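PDB 4A39: metallo-carboxypeptidase from Pseudomonas aeruginosa, which probably removes C-terminal residues from peptides or proteins as a zinc-dependent carboxypeptidase of the M14 family. Local coordinates for residues Q178-E183 with N229-A234. Residues are numbered along the deposited sequence; the frame is centred on the assembly and turned at random.
With ZN (zinc ion), chain C; GEM ((2-guanidinoethylmercapto)succinic acid), chain D.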
ATOM      1  N   GLN A 178       2.372   3.618  -0.497  1.00  4.11           N
ATOM      2  CA  GLN A 178       3.453   2.651  -0.623  1.00  5.17           C
ATOM      3  C   GLN A 178       4.871   3.072  -0.259  1.00  5.44           C
ATOM      4  O   GLN A 178       5.809   2.842  -1.025  1.00  5.80           O
ATOM      5  CB  GLN A 178       3.427   2.049  -2.042  1.00  4.13           C
ATOM      6  CG  GLN A 178       3.572   0.517  -2.067  1.00  3.84           C
ATOM      7  CD  GLN A 178       3.243  -0.091  -3.424  1.00  3.84           C
ATOM      8  OE1 GLN A 178       2.211   0.214  -4.012  1.00  5.83           O
ATOM      9  NE2 GLN A 178       4.117  -0.971  -3.918  1.00  5.94           N
ATOM     10  N   GLN A 179       5.034   3.693   0.907  1.00  4.37           N
ATOM     11  CA  GLN A 179       6.373   4.056   1.370  1.00  3.14           C
ATOM     12  C   GLN A 179       7.152   2.751   1.529  1.00  3.89           C
ATOM     13  O   GLN A 179       8.369   2.713   1.357  1.00  5.16           O
ATOM     14  CB  GLN A 179       6.320   4.765   2.716  1.00  4.07           C
ATOM     15  CG  GLN A 179       5.888   6.208   2.662  1.00  4.60           C
ATOM     16  CD  GLN A 179       6.136   6.886   3.988  1.00  4.93           C
ATOM     17  OE1 GLN A 179       7.273   7.251   4.307  1.00  5.80           O
ATOM     18  NE2 GLN A 179       5.083   7.028   4.787  1.00  4.47           N
ATOM     19  N   HIS A 180       6.442   1.687   1.896  1.00  3.43           N
ATOM     20  CA  HIS A 180       7.044   0.362   2.039  1.00  5.15           C
ATOM     21  C   HIS A 180       6.686  -0.340   0.731  1.00  4.67           C
ATOM     22  O   HIS A 180       5.520  -0.641   0.474  1.00  5.46           O
ATOM     23  CB  HIS A 180       6.447  -0.344   3.257  1.00  4.54           C
ATOM     24  CG  HIS A 180       6.809   0.315   4.552  1.00  4.06           C
ATOM     25  ND1 HIS A 180       5.886   0.584   5.539  1.00  6.73           N
ATOM     26  CD2 HIS A 180       7.997   0.769   5.016  1.00  6.38           C
ATOM     27  CE1 HIS A 180       6.488   1.176   6.554  1.00  5.76           C
ATOM     28  NE2 HIS A 180       7.770   1.302   6.262  1.00  4.08           N
ATOM     29  N   PRO A 181       7.700  -0.611  -0.111  1.00  4.61           N
ATOM     30  CA  PRO A 181       7.540  -1.252  -1.421  1.00  3.77           C
ATOM     31  C   PRO A 181       6.721  -2.527  -1.539  1.00  5.54           C
ATOM     32  O   PRO A 181       6.054  -2.736  -2.554  1.00  6.39           O
ATOM     33  CB  PRO A 181       8.982  -1.434  -1.891  1.00  5.35           C
ATOM     34  CG  PRO A 181       9.718  -1.667  -0.614  1.00  3.61           C
ATOM     35  CD  PRO A 181       9.123  -0.592   0.280  1.00  3.67           C
ATOM     36  N   GLY A 182       6.762  -3.374  -0.517  1.00  4.13           N
ATOM     37  CA  GLY A 182       6.014  -4.618  -0.587  1.00  4.85           C
ATOM     38  C   GLY A 182       4.518  -4.499  -0.361  1.00  4.52           C
ATOM     39  O   GLY A 182       3.775  -5.460  -0.580  1.00  5.70           O
ATOM     40  N   GLU A 183       4.060  -3.325   0.060  1.00  4.32           N
ATOM     41  CA  GLU A 183       2.639  -3.127   0.347  1.00  4.07           C
ATOM     42  C   GLU A 183       1.882  -2.634  -0.879  1.00  3.66           C
ATOM     43  O   GLU A 183       1.309  -1.546  -0.892  1.00  4.40           O
ATOM     44  CB  GLU A 183       2.508  -2.167   1.539  1.00  4.05           C
ATOM     45  CG  GLU A 183       2.992  -2.815   2.843  1.00  5.37           C
ATOM     46  CD  GLU A 183       3.335  -1.822   3.939  1.00  4.28           C
ATOM     47  OE1 GLU A 183       2.752  -0.716   3.958  1.00  6.65           O
ATOM     48  OE2 GLU A 183       4.186  -2.164   4.796  1.00  4.74           O
ATOM     49  N   ASN A 229      11.479  -5.253  -3.231  1.00  5.12           N
ATOM     50  CA  ASN A 229      11.804  -5.060  -1.818  1.00  5.59           C
ATOM     51  C   ASN A 229      10.511  -5.121  -1.016  1.00  5.47           C
ATOM     52  O   ASN A 229       9.418  -5.028  -1.577  1.00  5.97           O
ATOM     53  CB  ASN A 229      12.402  -3.668  -1.574  1.00  5.49           C
ATOM     54  CG  ASN A 229      13.915  -3.624  -1.689  1.00  7.52           C
ATOM     55  OD1 ASN A 229      14.525  -2.585  -1.406  1.00  8.36           O
ATOM     56  ND2 ASN A 229      14.528  -4.727  -2.096  1.00  3.93           N
ATOM     57  N   LEU A 230      10.644  -5.236   0.301  1.00  6.02           N
ATOM     58  CA  LEU A 230       9.489  -5.265   1.188  1.00  5.79           C
ATOM     59  C   LEU A 230       9.363  -3.970   1.977  1.00  5.62           C
ATOM     60  O   LEU A 230       8.324  -3.304   1.965  1.00  4.99           O
ATOM     61  CB  LEU A 230       9.609  -6.401   2.216  1.00  6.49           C
ATOM     62  CG  LEU A 230       8.728  -6.192   3.462  1.00  4.91           C
ATOM     63  CD1 LEU A 230       7.262  -6.439   3.105  1.00  7.30           C
ATOM     64  CD2 LEU A 230       9.164  -7.117   4.587  1.00  9.59           C
ATOM     65  N   ARG A 231      10.465  -3.608   2.626  1.00  6.62           N
ATOM     66  CA  ARG A 231      10.493  -2.492   3.556  1.00  5.63           C
ATOM     67  C   ARG A 231      11.257  -1.206   3.267  1.00  4.89           C
ATOM     68  O   ARG A 231      10.781  -0.113   3.592  1.00  7.43           O
ATOM     69  CB  ARG A 231      11.005  -3.050   4.883  1.00  5.42           C
ATOM     70  CG  ARG A 231      10.827  -2.160   6.084  1.00  5.00           C
ATOM     71  CD  ARG A 231       9.408  -2.240   6.574  1.00  6.83           C
ATOM     72  NE  ARG A 231       9.195  -1.324   7.682  1.00  7.42           N
ATOM     73  CZ  ARG A 231       8.013  -1.072   8.228  1.00  9.92           C
ATOM     74  NH1 ARG A 231       6.920  -1.677   7.771  1.00 10.45           N
ATOM     75  NH2 ARG A 231       7.923  -0.196   9.218  1.00  7.65           N
ATOM     76  N   THR A 232      12.437  -1.329   2.674  1.00  5.03           N
ATOM     77  CA  THR A 232      13.288  -0.163   2.461  1.00  4.68           C
ATOM     78  C   THR A 232      13.475   0.366   1.047  1.00  4.81           C
ATOM     79  O   THR A 232      13.150  -0.305   0.070  1.00  5.16           O
ATOM     80  CB  THR A 232      14.684  -0.438   3.054  1.00  5.41           C
ATOM     81  OG1 THR A 232      15.252  -1.604   2.436  1.00  6.01           O
ATOM     82  CG2 THR A 232      14.583  -0.675   4.558  1.00  5.08           C
ATOM     83  N   ASN A 233      13.988   1.593   0.952  1.00  6.39           N
ATOM     84  CA  ASN A 233      14.259   2.185  -0.350  1.00  6.07           C
ATOM     85  C   ASN A 233      15.623   1.651  -0.777  1.00  7.02           C
ATOM     86  O   ASN A 233      16.196   0.806  -0.081  1.00  6.78           O
ATOM     87  CB  ASN A 233      14.217   3.731  -0.299  1.00  6.38           C
ATOM     88  CG  ASN A 233      15.426   4.367   0.393  1.00  6.96           C
ATOM     89  OD1 ASN A 233      16.228   3.703   1.041  1.00  5.28           O
ATOM     90  ND2 ASN A 233      15.537   5.689   0.261  1.00  5.72           N
ATOM     91  N   ALA A 234      16.135   2.120  -1.908  1.00  8.57           N
ATOM     92  CA  ALA A 234      17.410   1.624  -2.423  1.00  7.46           C
ATOM     93  C   ALA A 234      18.589   1.750  -1.469  1.00  8.45           C
ATOM     94  O   ALA A 234      19.456   0.877  -1.452  1.00  9.22           O
ATOM     95  CB  ALA A 234      17.743   2.308  -3.753  1.00  7.47           C
TER
HETATM   96 ZN    ZN C1376       3.871   0.039   5.711  1.00  4.89          ZN
HETATM   97  C8  GEM D1377       3.437   1.156  10.247  1.00 20.65           C
HETATM   98  S7  GEM D1377       2.567   2.520   9.394  1.00 27.79           S
HETATM   99  C6  GEM D1377       1.722   3.316  10.809  1.00 21.99           C
HETATM  100  C5  GEM D1377       1.370   2.367  11.958  1.00 19.59           C
HETATM  101  N3  GEM D1377       2.584   1.952  12.673  1.00 18.95           N
HETATM  102  C1  GEM D1377       2.756   2.321  13.942  1.00 17.79           C
HETATM  103  N4  GEM D1377       1.831   3.069  14.538  1.00 18.93           N
HETATM  104  N2  GEM D1377       3.844   1.956  14.611  1.00 18.70           N
HETATM  105  C9  GEM D1377       4.950   1.232  10.031  1.00 19.23           C
HETATM  106  O14 GEM D1377       5.401   2.227   9.420  1.00 16.11           O
HETATM  107  O15 GEM D1377       5.628   0.286  10.483  1.00 18.70           O
HETATM  108  C10 GEM D1377       2.894  -0.203   9.801  1.00 17.72           C
HETATM  109  C11 GEM D1377       3.107  -0.440   8.304  1.00 15.49           C
HETATM  110  O12 GEM D1377       2.111  -0.777   7.627  1.00  9.14           O
HETATM  111  O13 GEM D1377       4.269  -0.296   7.871  1.00 12.44           O
HETATM  112  O   HOH W   1      10.713   2.444   2.902  1.00  7.19           O
HETATM  113  O   HOH W   2       7.876  -5.223  -4.005  1.00  9.45           O
HETATM  114  O   HOH W   3       6.215  -3.980   5.826  1.00 12.72           O
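Arg231 lays its guanidinium flat over one face of the His180 imidazole: the group centres are 3.4 Å apart and the planes diverge by only 17°. His180 NE2 sits over the middle of the guanidinium, 3.1 Å from Arg231 CZ; since NE2 and the guanidinium nitrogens are all donors, the contact is a stack rather than a hydrogen bond. Arg231 reaches this position with CG anti to its backbone N (chi1 -167°) and a bend at chi2, which also brings CD over the ring in a CH-pi contact. Asp238 fixes both partners, accepting a hydrogen bond from His180 NE2 and forming a salt bridge with Arg231 NE.

On the zinc side, His180 ND1 binds the ion at 2.1 Å, while Glu183 chelates it through OE1 and OE2. These two residues form the His-x-x-Glu pair of M14 carboxypeptidases, in the loop between strand 171-177 and helix 185-196, and His273 is the third protein ligand. The bound (2-guanidinoethylmercapto)succinic acid puts O13 on the zinc, where Arg231 NH1 donates to it (3.0 Å); its O15 meets Arg231 NH2 at the guanidinium edge (2.7 Å, N-H...O angle 174°).

A type I turn begins at His180 and ends at Glu183, and Gly182 N within it donates to Leu230 O at 2.9 Å. Beside this bond, Pro181 CG packs against Asn229 CB at 3.5 Å, and a water donates to both Gln179 O and Arg231 O.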